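Levansucrase (PDB 3OM4) belongs to the levansucrase/invertase family of bacterial enzymes, whose single domain is folded as a five-bladed beta-propeller. Local coordinates at residues 20-25 and 370-375; 77-82 and 148-153; 178-181 and 187-190; 260-265 and 271-276. The protein carries 1 engineered substitution. One frame throughout, in Å; residues are numbered along the deposited sequence. Where two conformers were deposited one is given.

How the interactions relate
From the N terminus, helix 20-24 comes first, and its partner segment 370-375 lies far down the chain, so interaction 1 closes a loop that encloses the other three. Inside it, interactions 2, 3 and 4 follow in series and none crosses another. Interaction 2 brings the loop after strand 60-72 to the end of strand 142-150, and interaction 3 closes the hairpin of strands 170-184 and 187-200 in the same sheet; the two touch through Tyr81, which packs on Met180 and Leu188. Interaction 4 folds a loop onto helix 269-281 about 53 Å, centre to centre, from interaction 3. It touches interaction 1 through helix 20-24.

Interaction 1 (20-25 and 370-375); sequences RDNMVK and YKPLND
Asn22, on the short helix 20-24, meets Pro372 and the backbone of Asp375 in a small contact that buries 86 Å² in all. The closer-packed part is the Asn22 amide, set against both the Pro372 ring and the Asp375 carbonyl. Asn22 CG stands beside its own backbone N and anti to the carbonyl carbon (chi1 -77°), an orientation that carries the amide across the gap to the other segment. There the side chain crosses the proline ring at about a right angle, with Asn22 CG 4.3 Å from Pro372 CG. The main chain of Asp375 comes nearer, Asn22 CG being 3.6 Å from Asp375 O. Positive phi angles at Asn374 and Asp375 turn the chain just after the proline.

The solvent side is much looser. The Asp375 carboxylate leads away from the helix, and Lys25 bends back along its own segment, where Lys25 NZ forms a salt bridge with Asp21 OD2 at 2.9 Å. The helix itself is marked by the backbone bond from Val24 N to Arg20 O, 2.9 Å long.

Strand 371-382 is an outermost strand of its antiparallel sheet and bonds to strand 356-363, on whose Tyr361 Pro372 also packs. Helix 20-24 touches this sheet edge through Asn22 and packs on helix 269-281 through Asp21 and Val24, which meet Phe271.

Interaction 2 (77-82 and 148-153); sequences TVATYH and GTLTKD
On the strand side the whole contact is made by Leu150, whose CB touches Ala79 and one of whose methyls meets the Tyr81 ring. Ala79 CB lies 3.9 Å from Leu150 CB, and the backbones approach most nearly at this pair. With CG anti to the backbone N (chi1 179°), the leucine fork extends toward the 77-82 loop. Its CD1 comes to the edge of the tyrosine ring, near the ring plane, 3.7 Å from Tyr81 CD1, and the two side chains cross at about a right angle.

The strand that carries Leu150, 142-150, opens a four-stranded antiparallel meander continued by strands 156-164, 170-184 and 187-200, the usual build of a propeller blade. Segment 77-82 belongs instead to the connection between strands 60-72 and 84-92, so the leucine packs across from one antiparallel unit to the next.

Polar groups play a smaller role, and no hydrogen bond joins the two segments. The second leucine methyl, Leu150 CD2, rests 3.7 Å from Thr80 O. Within the loop, His82 ND1 sits 3.4 Å above the plane of the Tyr81 ring, over its centre. Leu150 and Ala79 each bond through the backbone to strand 60-72, at Gln72 and Leu71 respectively.

Interaction 3 (178-181 and 187-190); sequences VNMS and TLKV
Strands 178-181 and 187-190 run antiparallel, their directions 145° apart, as part of the beta hairpin formed by strands 170-184 and 187-200. Ser181 and Lys189 make up a hydrogen-bonded pair: Ser181 N donates to Lys189 O at 3.0 Å, and Lys189 N to Ser181 O at 2.9 Å. Met180 and Val190 form the adjoining non-hydrogen-bonded pair, where Met180 CA also approaches Lys189 O at 3.2 Å in a CA-H...O contact.

Met180 and Val190 direct their side chains to one face of the sheet. The methionine, bent at chi2 and chi3, curls over the neighbouring strand, setting Met180 SD 4.0 Å from Val190 CG2 and Met180 CE 4.2 Å from Leu188 CB. Val178 CG1 meets Val190 CG1 at 4.0 Å. On the other face Ser181 OG lies 3.7 Å from Lys189 CB, alongside a lysine chain that extends outward; the hydroxyl is hydrogen-bonded to Asp191.

The division of chemistry suggests two roles for the faces: the apolar one packs inward against Leu104, Val156 and Tyr81, while the serine and lysine face is polar, its lysine reaching toward solvent.

Interaction 4 (260-265 and 271-276); sequences YNRAYY and FFQSEK
The loop before helix 269-281 folds back on that helix through an aromatic pair, Tyr265 from the loop and Phe272 from the first turns of the helix. The stack is T-shaped: the edge of Phe272 points at the face of Tyr265, with the planes at 88° and the ring centroids 4.8 Å apart. Phe272 CD1 comes closest, 3.5 Å from Tyr265 CG.

One face of the Phe272 ring is covered by Arg262, whose CG sits over the centre, 3.6 Å from the ring centroid, in a CH-pi contact. The extended arginine chain then carries the guanidinium past the CD2-CE2 side of the ring, so that Phe272 CD2 lies over one face of the guanidinium, 3.4 Å from Arg262 NH1, the two planes 40° apart; NH1 is also hydrogen-bonded to Asn269.

The loop contains an Asx turn, in which Asn261 OD1 accepts from Ala263 N at 3.0 Å. Beyond that turn the Tyr265 side chain crosses that of Lys276 at about a right angle. Glu275 CG is at the edge of the tyrosine ring, 3.5 Å from Tyr265 CE1, while the glutamate carboxylate leads away to a salt bridge with Arg20 of helix 20-24. Tyr265 OH rests 3.5 Å from Lys276 CB and is hydrogen-bonded to Leu259 O. Nearby, Lys276 CD packs 3.8 Å from Tyr260 CD1, and its ammonium group reaches both Gln273 OE1 and Asp8.

Interaction 1 (20-25 and 370-375)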
loop_
_atom_site.group_PDB
_atom_site.type_symbol
_atom_site.label_atom_id
_atom_site.label_comp_id
_atom_site.label_asym_id
_atom_site.label_seq_id
_atom_site.Cartn_x
_atom_site.Cartn_y
_atom_site.Cartn_z
ATOM N N ARG A 20 6.130 -15.650 12.569
ATOM C CA ARG A 20 5.986 -16.911 11.855
ATOM C C ARG A 20 4.858 -17.762 12.441
ATOM O O ARG A 20 4.121 -18.407 11.699
ATOM C CB ARG A 20 7.305 -17.682 11.846
ATOM C CG ARG A 20 8.439 -16.933 11.153
ATOM C CD ARG A 20 9.598 -17.851 10.809
ATOM N NE ARG A 20 9.227 -18.848 9.806
ATOM C CZ ARG A 20 9.288 -18.662 8.491
ATOM N NH1 ARG A 20 9.708 -17.508 7.990
ATOM N NH2 ARG A 20 8.928 -19.641 7.671
ATOM N N ASP A 21 4.712 -17.733 13.763
ATOM C CA ASP A 21 3.664 -18.495 14.444
ATOM C C ASP A 21 2.265 -18.053 14.030
ATOM O O ASP A 21 1.384 -18.887 13.819
ATOM C CB ASP A 21 3.820 -18.408 15.962
ATOM C CG ASP A 21 3.018 -19.469 16.690
ATOM O OD1 ASP A 21 3.110 -20.658 16.310
ATOM O OD2 ASP A 21 2.297 -19.112 17.643
ATOM N N ASN A 22 2.061 -16.746 13.908
ATOM C CA ASN A 22 0.774 -16.232 13.457
ATOM C C ASN A 22 0.501 -16.530 11.987
ATOM O O ASN A 22 -0.622 -16.878 11.621
ATOM C CB ASN A 22 0.644 -14.741 13.763
ATOM C CG ASN A 22 0.345 -14.479 15.232
ATOM O OD1 ASN A 22 -0.330 -15.276 15.889
ATOM N ND2 ASN A 22 0.836 -13.365 15.749
ATOM N N MET A 23 1.538 -16.428 11.160
ATOM C CA MET A 23 1.418 -16.703 9.728
ATOM C C MET A 23 1.109 -18.170 9.406
ATOM O O MET A 23 0.292 -18.445 8.521
ATOM C CB MET A 23 2.675 -16.241 8.988
ATOM C CG MET A 23 2.904 -14.729 9.006
ATOM S SD MET A 23 1.581 -13.794 8.215
ATOM C CE MET A 23 0.606 -13.276 9.616
ATOM N N VAL A 24 1.744 -19.099 10.127
ATOM C CA VAL A 24 1.526 -20.533 9.887
ATOM C C VAL A 24 0.094 -20.962 10.211
ATOM O O VAL A 24 -0.395 -21.960 9.678
ATOM C CB VAL A 24 2.553 -21.462 10.620
ATOM C CG1 VAL A 24 3.984 -21.163 10.171
ATOM C CG2 VAL A 24 2.412 -21.377 12.142
ATOM N N LYS A 25 -0.584 -20.193 11.059
ATOM C CA LYS A 25 -1.972 -20.481 11.430
ATOM C C LYS A 25 -2.983 -20.031 10.371
ATOM O O LYS A 25 -4.149 -20.439 10.407
ATOM C CB LYS A 25 -2.307 -19.845 12.779
ATOM C CG LYS A 25 -1.613 -20.503 13.966
ATOM C CD LYS A 25 -1.850 -19.697 15.233
ATOM C CE LYS A 25 -1.443 -20.462 16.483
ATOM N NZ LYS A 25 0.031 -20.565 16.643
ATOM N N TYR A 370 1.527 -3.165 18.386
ATOM C CA TYR A 370 0.465 -3.606 17.485
ATOM C C TYR A 370 0.227 -5.100 17.603
ATOM O O TYR A 370 1.149 -5.903 17.437
ATOM C CB TYR A 370 0.768 -3.210 16.034
ATOM C CG TYR A 370 0.440 -1.767 15.772
ATOM C CD1 TYR A 370 1.381 -0.768 16.012
ATOM C CD2 TYR A 370 -0.825 -1.394 15.324
ATOM C CE1 TYR A 370 1.074 0.573 15.793
ATOM C CE2 TYR A 370 -1.145 -0.061 15.105
ATOM C CZ TYR A 370 -0.192 0.915 15.341
ATOM O OH TYR A 370 -0.509 2.234 15.127
ATOM N N LYS A 371 -1.020 -5.455 17.897
ATOM C CA LYS A 371 -1.421 -6.845 18.066
ATOM C C LYS A 371 -2.262 -7.297 16.875
ATOM O O LYS A 371 -3.020 -6.500 16.319
ATOM C CB LYS A 371 -2.199 -7.024 19.374
ATOM C CG LYS A 371 -1.367 -6.770 20.635
ATOM C CD LYS A 371 -1.833 -7.622 21.813
ATOM C CE LYS A 371 -3.217 -7.218 22.315
ATOM N NZ LYS A 371 -3.546 -7.872 23.616
ATOM N N PRO A 372 -2.130 -8.579 16.479
ATOM C CA PRO A 372 -2.809 -9.074 15.275
ATOM C C PRO A 372 -4.333 -9.151 15.391
ATOM O O PRO A 372 -4.863 -9.652 16.390
ATOM C CB PRO A 372 -2.215 -10.475 15.081
ATOM C CG PRO A 372 -1.694 -10.870 16.424
ATOM C CD PRO A 372 -1.265 -9.605 17.093
ATOM N N LEU A 373 -5.023 -8.654 14.368
ATOM C CA LEU A 373 -6.474 -8.801 14.275
ATOM C C LEU A 373 -6.830 -10.257 13.984
ATOM O O LEU A 373 -6.118 -10.940 13.244
ATOM C CB LEU A 373 -7.051 -7.885 13.194
ATOM C CG LEU A 373 -6.875 -6.368 13.360
ATOM C CD1 LEU A 373 -7.295 -5.642 12.095
ATOM C CD2 LEU A 373 -7.644 -5.824 14.557
ATOM N N ASN A 374 -7.920 -10.730 14.585
ATOM C CA ASN A 374 -8.375 -12.113 14.409
ATOM C C ASN A 374 -7.284 -13.126 14.770
ATOM O O ASN A 374 -7.125 -14.158 14.110
ATOM C CB ASN A 374 -8.894 -12.326 12.980
ATOM C CG ASN A 374 -9.890 -11.262 12.564
ATOM O OD1 ASN A 374 -10.946 -11.116 13.179
ATOM N ND2 ASN A 374 -9.555 -10.501 11.523
ATOM N N ASP A 375 -6.530 -12.792 15.816
ATOM C CA ASP A 375 -5.487 -13.641 16.398
ATOM C C ASP A 375 -4.223 -13.764 15.550
ATOM O O ASP A 375 -3.123 -13.821 16.090
ATOM C CB ASP A 375 -6.032 -15.029 16.765
ATOM C CG ASP A 375 -7.192 -14.962 17.745
ATOM O OD1 ASP A 375 -8.182 -15.688 17.535
ATOM O OD2 ASP A 375 -7.118 -14.183 18.720
#

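Interaction 2 (77-82 and 148-153)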
loop_
_atom_site.group_PDB
_atom_site.type_symbol
_atom_site.label_atom_id
_atom_site.label_comp_id
_atom_site.label_asym_id
_atom_site.label_seq_id
_atom_site.Cartn_x
_atom_site.Cartn_y
_atom_site.Cartn_z
ATOM N N THR A 77 -11.061 9.799 6.577
ATOM C CA THR A 77 -12.358 9.802 5.899
ATOM C C THR A 77 -12.223 10.456 4.526
ATOM O O THR A 77 -11.311 11.256 4.303
ATOM C CB THR A 77 -13.453 10.520 6.725
ATOM O OG1 THR A 77 -12.996 11.824 7.104
ATOM C CG2 THR A 77 -13.798 9.718 7.978
ATOM N N VAL A 78 -13.115 10.096 3.604
ATOM C CA VAL A 78 -13.044 10.587 2.229
ATOM C C VAL A 78 -13.406 12.064 2.168
ATOM O O VAL A 78 -14.463 12.473 2.646
ATOM C CB VAL A 78 -13.947 9.776 1.272
ATOM C CG1 VAL A 78 -13.914 10.357 -0.141
ATOM C CG2 VAL A 78 -13.514 8.323 1.243
ATOM N N ALA A 79 -12.507 12.849 1.581
ATOM C CA ALA A 79 -12.684 14.289 1.462
ATOM C C ALA A 79 -13.734 14.641 0.415
ATOM O O ALA A 79 -14.000 13.863 -0.505
ATOM C CB ALA A 79 -11.352 14.955 1.121
ATOM N N THR A 80 -14.341 15.813 0.580
ATOM C CA THR A 80 -15.187 16.395 -0.449
ATOM C C THR A 80 -14.527 17.687 -0.896
ATOM O O THR A 80 -14.302 18.597 -0.088
ATOM C CB THR A 80 -16.619 16.675 0.047
ATOM O OG1 THR A 80 -17.066 15.591 0.871
ATOM C CG2 THR A 80 -17.569 16.835 -1.135
ATOM N N TYR A 81 -14.199 17.750 -2.179
ATOM C CA TYR A 81 -13.527 18.907 -2.743
ATOM C C TYR A 81 -14.459 19.603 -3.721
ATOM O O TYR A 81 -14.682 19.114 -4.832
ATOM C CB TYR A 81 -12.228 18.490 -3.435
ATOM C CG TYR A 81 -11.419 19.655 -3.955
ATOM C CD1 TYR A 81 -10.661 20.439 -3.087
ATOM C CD2 TYR A 81 -11.412 19.975 -5.312
ATOM C CE1 TYR A 81 -9.916 21.511 -3.556
ATOM C CE2 TYR A 81 -10.671 21.047 -5.791
ATOM C CZ TYR A 81 -9.928 21.810 -4.907
ATOM O OH TYR A 81 -9.189 22.873 -5.371
ATOM N N HIS A 82 -15.010 20.737 -3.293
ATOM C CA HIS A 82 -15.956 21.506 -4.105
ATOM C C HIS A 82 -17.059 20.615 -4.686
ATOM O O HIS A 82 -17.386 20.703 -5.870
ATOM C CB HIS A 82 -15.212 22.280 -5.209
ATOM C CG HIS A 82 -14.366 23.396 -4.677
ATOM N ND1 HIS A 82 -12.988 23.319 -4.594
ATOM C CD2 HIS A 82 -14.705 24.611 -4.179
ATOM C CE1 HIS A 82 -12.516 24.442 -4.078
ATOM N NE2 HIS A 82 -13.537 25.243 -3.816
ATOM N N GLY A 148 -3.368 11.016 -0.478
ATOM C CA GLY A 148 -3.765 12.394 -0.743
ATOM C C GLY A 148 -4.570 12.926 0.420
ATOM O O GLY A 148 -5.470 12.245 0.923
ATOM N N THR A 149 -4.238 14.138 0.854
ATOM C CA THR A 149 -4.948 14.782 1.952
ATOM C C THR A 149 -5.462 16.169 1.557
ATOM O O THR A 149 -4.797 16.906 0.822
ATOM C CB THR A 149 -4.085 14.838 3.251
ATOM O OG1 THR A 149 -4.925 15.088 4.387
ATOM C CG2 THR A 149 -2.984 15.904 3.169
ATOM N N LEU A 150 -6.664 16.497 2.020
ATOM C CA LEU A 150 -7.213 17.837 1.844
ATOM C C LEU A 150 -6.859 18.653 3.079
ATOM O O LEU A 150 -7.362 18.394 4.174
ATOM C CB LEU A 150 -8.731 17.795 1.618
ATOM C CG LEU A 150 -9.467 19.134 1.440
ATOM C CD1 LEU A 150 -9.006 19.897 0.195
ATOM C CD2 LEU A 150 -10.975 18.922 1.408
ATOM N N THR A 151 -5.983 19.634 2.892
ATOM C CA THR A 151 -5.425 20.397 4.005
ATOM C C THR A 151 -6.462 21.321 4.642
ATOM O O THR A 151 -7.547 21.531 4.088
ATOM C CB THR A 151 -4.196 21.231 3.568
ATOM O OG1 THR A 151 -4.622 22.318 2.739
ATOM C CG2 THR A 151 -3.192 20.376 2.800
ATOM N N LYS A 152 -6.118 21.859 5.810
ATOM C CA LYS A 152 -6.918 22.891 6.469
ATOM C C LYS A 152 -7.168 24.080 5.543
ATOM O O LYS A 152 -8.277 24.618 5.504
ATOM C CB LYS A 152 -6.230 23.362 7.755
ATOM C CG LYS A 152 -6.568 22.520 8.979
ATOM C CD LYS A 152 -5.597 22.792 10.121
ATOM C CE LYS A 152 -5.935 21.923 11.327
ATOM N NZ LYS A 152 -4.857 21.958 12.358
ATOM N N ASP A 153 -6.138 24.461 4.789
ATOM C CA ASP A 153 -6.206 25.583 3.853
ATOM C C ASP A 153 -6.968 25.238 2.563
ATOM O O ASP A 153 -7.093 26.073 1.665
ATOM C CB ASP A 153 -4.788 26.080 3.532
ATOM C CG ASP A 153 -4.773 27.453 2.876
ATOM O OD1 ASP A 153 -5.605 28.314 3.242
ATOM O OD2 ASP A 153 -3.915 27.675 1.994
#

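Interaction 3 (178-181 and 187-190)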
loop_
_atom_site.group_PDB
_atom_site.type_symbol
_atom_site.label_atom_id
_atom_site.label_comp_id
_atom_site.label_asym_id
_atom_site.label_seq_id
_atom_site.Cartn_x
_atom_site.Cartn_y
_atom_site.Cartn_z
ATOM N N VAL A 178 -1.161 19.821 -5.482
ATOM C CA VAL A 178 -1.795 19.765 -6.794
ATOM C C VAL A 178 -2.765 20.935 -6.903
ATOM O O VAL A 178 -3.763 20.992 -6.180
ATOM C CB VAL A 178 -2.537 18.421 -7.030
ATOM C CG1 VAL A 178 -3.028 18.323 -8.469
ATOM C CG2 VAL A 178 -1.635 17.240 -6.696
ATOM N N ASN A 179 -2.455 21.873 -7.792
ATOM C CA ASN A 179 -3.298 23.045 -7.996
ATOM C C ASN A 179 -4.468 22.729 -8.917
ATOM O O ASN A 179 -4.277 22.236 -10.032
ATOM C CB ASN A 179 -2.477 24.224 -8.525
ATOM C CG ASN A 179 -1.481 24.748 -7.501
ATOM O OD1 ASN A 179 -1.790 24.854 -6.312
ATOM N ND2 ASN A 179 -0.282 25.082 -7.962
ATOM N N MET A 180 -5.675 23.008 -8.428
ATOM C CA MET A 180 -6.915 22.671 -9.126
ATOM C C MET A 180 -7.720 23.913 -9.481
ATOM O O MET A 180 -7.631 24.934 -8.800
ATOM C CB MET A 180 -7.795 21.771 -8.251
ATOM C CG MET A 180 -7.099 20.567 -7.637
ATOM S SD MET A 180 -6.674 19.302 -8.845
ATOM C CE MET A 180 -8.286 18.679 -9.323
ATOM N N SER A 181 -8.513 23.810 -10.544
ATOM C CA SER A 181 -9.500 24.836 -10.881
ATOM C C SER A 181 -10.778 24.195 -11.413
ATOM O O SER A 181 -10.815 22.992 -11.680
ATOM C CB SER A 181 -8.935 25.846 -11.889
ATOM O OG SER A 181 -8.742 25.263 -13.166
ATOM N N THR A 187 -16.683 20.187 -14.299
ATOM C CA THR A 187 -15.306 19.789 -14.603
ATOM C C THR A 187 -14.314 20.265 -13.537
ATOM O O THR A 187 -14.415 21.383 -13.029
ATOM C CB THR A 187 -14.861 20.311 -15.997
ATOM O OG1 THR A 187 -15.868 20.014 -16.970
ATOM C CG2 THR A 187 -13.542 19.672 -16.440
ATOM N N LEU A 188 -13.373 19.387 -13.197
ATOM C CA LEU A 188 -12.196 19.752 -12.418
ATOM C C LEU A 188 -10.977 19.691 -13.329
ATOM O O LEU A 188 -10.884 18.820 -14.193
ATOM C CB LEU A 188 -12.002 18.802 -11.235
ATOM C CG LEU A 188 -12.892 18.916 -9.996
ATOM C CD1 LEU A 188 -12.560 17.790 -9.034
ATOM C CD2 LEU A 188 -12.734 20.262 -9.295
ATOM N N LYS A 189 -10.046 20.616 -13.126
ATOM C CA LYS A 189 -8.833 20.682 -13.932
ATOM C C LYS A 189 -7.600 20.681 -13.035
ATOM O O LYS A 189 -7.584 21.338 -11.995
ATOM C CB LYS A 189 -8.845 21.948 -14.797
ATOM C CG LYS A 189 -7.625 22.121 -15.700
ATOM C CD LYS A 189 -7.572 23.521 -16.288
ATOM C CE LYS A 189 -6.290 23.741 -17.077
ATOM N NZ LYS A 189 -6.241 25.101 -17.682
ATOM N N VAL A 190 -6.577 19.931 -13.437
ATOM C CA VAL A 190 -5.263 20.054 -12.823
ATOM C C VAL A 190 -4.540 21.200 -13.526
ATOM O O VAL A 190 -4.230 21.113 -14.717
ATOM C CB VAL A 190 -4.445 18.742 -12.911
ATOM C CG1 VAL A 190 -3.011 18.964 -12.431
ATOM C CG2 VAL A 190 -5.112 17.640 -12.092
#

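Interaction 4 (260-265 and 271-276)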
loop_
_atom_site.group_PDB
_atom_site.type_symbol
_atom_site.label_atom_id
_atom_site.label_comp_id
_atom_site.label_asym_id
_atom_site.label_seq_id
_atom_site.Cartn_x
_atom_site.Cartn_y
_atom_site.Cartn_z
ATOM N N TYR A 260 17.836 -16.678 13.713
ATOM C CA TYR A 260 18.018 -17.107 15.105
ATOM C C TYR A 260 17.287 -16.223 16.121
ATOM O O TYR A 260 17.346 -16.482 17.327
ATOM C CB TYR A 260 19.505 -17.155 15.459
ATOM C CG TYR A 260 20.299 -18.146 14.645
ATOM C CD1 TYR A 260 20.574 -19.422 15.139
ATOM C CD2 TYR A 260 20.775 -17.809 13.379
ATOM C CE1 TYR A 260 21.305 -20.340 14.387
ATOM C CE2 TYR A 260 21.505 -18.717 12.620
ATOM C CZ TYR A 260 21.767 -19.977 13.130
ATOM O OH TYR A 260 22.493 -20.874 12.378
ATOM N N ASN A 261 16.602 -15.190 15.637
ATOM C CA ASN A 261 15.876 -14.268 16.516
ATOM C C ASN A 261 14.458 -14.752 16.822
ATOM O O ASN A 261 13.582 -14.728 15.952
ATOM C CB ASN A 261 15.844 -12.860 15.911
ATOM C CG ASN A 261 15.323 -11.806 16.880
ATOM O OD1 ASN A 261 14.746 -12.124 17.922
ATOM N ND2 ASN A 261 15.516 -10.535 16.528
ATOM N N ARG A 262 14.236 -15.155 18.072
ATOM C CA ARG A 262 12.934 -15.670 18.517
ATOM C C ARG A 262 11.781 -14.681 18.332
ATOM O O ARG A 262 10.632 -15.096 18.159
ATOM C CB ARG A 262 12.994 -16.124 19.980
ATOM C CG ARG A 262 13.922 -17.302 20.249
ATOM C CD ARG A 262 14.010 -17.574 21.744
ATOM N NE ARG A 262 15.055 -18.539 22.075
ATOM C CZ ARG A 262 14.848 -19.838 22.276
ATOM N NH1 ARG A 262 13.626 -20.349 22.184
ATOM N NH2 ARG A 262 15.869 -20.629 22.573
ATOM N N ALA A 263 12.088 -13.383 18.360
ATOM C CA ALA A 263 11.079 -12.325 18.208
ATOM C C ALA A 263 10.260 -12.448 16.921
ATOM O O ALA A 263 9.088 -12.056 16.881
ATOM C CB ALA A 263 11.729 -10.951 18.280
ATOM N N TYR A 264 10.885 -12.983 15.876
ATOM C CA TYR A 264 10.236 -13.133 14.573
ATOM C C TYR A 264 9.402 -14.400 14.461
ATOM O O TYR A 264 8.568 -14.524 13.565
ATOM C CB TYR A 264 11.271 -13.102 13.452
ATOM C CG TYR A 264 12.177 -11.901 13.502
ATOM C CD1 TYR A 264 11.672 -10.631 13.800
ATOM C CD2 TYR A 264 13.542 -12.030 13.257
ATOM C CE1 TYR A 264 12.505 -9.521 13.847
ATOM C CE2 TYR A 264 14.387 -10.919 13.296
ATOM C CZ TYR A 264 13.861 -9.675 13.597
ATOM O OH TYR A 264 14.691 -8.582 13.634
ATOM N N TYR A 265 9.641 -15.339 15.370
ATOM C CA TYR A 265 8.955 -16.620 15.348
ATOM C C TYR A 265 7.674 -16.608 16.168
ATOM O O TYR A 265 6.629 -17.064 15.704
ATOM C CB TYR A 265 9.897 -17.721 15.843
ATOM C CG TYR A 265 10.980 -18.074 14.850
ATOM C CD1 TYR A 265 10.895 -19.238 14.098
ATOM C CD2 TYR A 265 12.085 -17.242 14.658
ATOM C CE1 TYR A 265 11.876 -19.572 13.178
ATOM C CE2 TYR A 265 13.078 -17.569 13.732
ATOM C CZ TYR A 265 12.963 -18.738 12.999
ATOM O OH TYR A 265 13.925 -19.086 12.087
ATOM N N PHE A 271 8.497 -24.827 18.612
ATOM C CA PHE A 271 8.115 -24.222 17.336
ATOM C C PHE A 271 9.306 -23.486 16.733
ATOM O O PHE A 271 9.638 -23.691 15.569
ATOM C CB PHE A 271 6.911 -23.281 17.477
ATOM C CG PHE A 271 6.591 -22.520 16.216
ATOM C CD1 PHE A 271 5.920 -23.141 15.166
ATOM C CD2 PHE A 271 6.977 -21.189 16.070
ATOM C CE1 PHE A 271 5.632 -22.447 13.987
ATOM C CE2 PHE A 271 6.696 -20.487 14.898
ATOM C CZ PHE A 271 6.023 -21.120 13.853
ATOM N N PHE A 272 9.949 -22.647 17.542
ATOM C CA PHE A 272 11.134 -21.913 17.116
ATOM C C PHE A 272 12.217 -22.857 16.577
ATOM O O PHE A 272 12.711 -22.663 15.467
ATOM C CB PHE A 272 11.659 -21.034 18.262
ATOM C CG PHE A 272 13.043 -20.493 18.037
ATOM C CD1 PHE A 272 13.299 -19.584 17.013
ATOM C CD2 PHE A 272 14.092 -20.886 18.863
ATOM C CE1 PHE A 272 14.582 -19.080 16.807
ATOM C CE2 PHE A 272 15.377 -20.392 18.664
ATOM C CZ PHE A 272 15.623 -19.484 17.632
ATOM N N GLN A 273 12.552 -23.891 17.344
ATOM C CA GLN A 273 13.598 -24.837 16.940
ATOM C C GLN A 273 13.290 -25.594 15.644
ATOM O O GLN A 273 14.162 -25.722 14.781
ATOM C CB GLN A 273 13.935 -25.812 18.077
ATOM C CG GLN A 273 14.467 -25.150 19.359
ATOM C CD GLN A 273 15.797 -24.421 19.180
ATOM O OE1 GLN A 273 16.504 -24.604 18.188
ATOM N NE2 GLN A 273 16.142 -23.589 20.156
ATOM N N SER A 274 12.058 -26.084 15.503
ATOM C CA SER A 274 11.661 -26.836 14.306
ATOM C C SER A 274 11.560 -25.958 13.055
ATOM O O SER A 274 11.972 -26.367 11.968
ATOM C CB SER A 274 10.341 -27.573 14.539
ATOM O OG SER A 274 9.293 -26.665 14.826
ATOM N N GLU A 275 11.005 -24.758 13.226
ATOM C CA GLU A 275 10.851 -23.790 12.141
ATOM C C GLU A 275 12.214 -23.279 11.670
ATOM O O GLU A 275 12.461 -23.163 10.467
ATOM C CB GLU A 275 9.970 -22.625 12.608
ATOM C CG GLU A 275 9.571 -21.632 11.526
ATOM C CD GLU A 275 8.249 -21.963 10.849
ATOM O OE1 GLU A 275 7.753 -23.103 10.979
ATOM O OE2 GLU A 275 7.703 -21.066 10.176
ATOM N N LYS A 276 13.089 -22.977 12.628
ATOM C CA LYS A 276 14.437 -22.495 12.335
ATOM C C LYS A 276 15.267 -23.549 11.595
ATOM O O LYS A 276 15.942 -23.233 10.614
ATOM C CB LYS A 276 15.139 -22.043 13.621
ATOM C CG LYS A 276 16.596 -21.616 13.450
ATOM C CD LYS A 276 17.285 -21.360 14.790
ATOM C CE LYS A 276 17.111 -22.539 15.745
ATOM N NZ LYS A 276 18.229 -22.654 16.719
#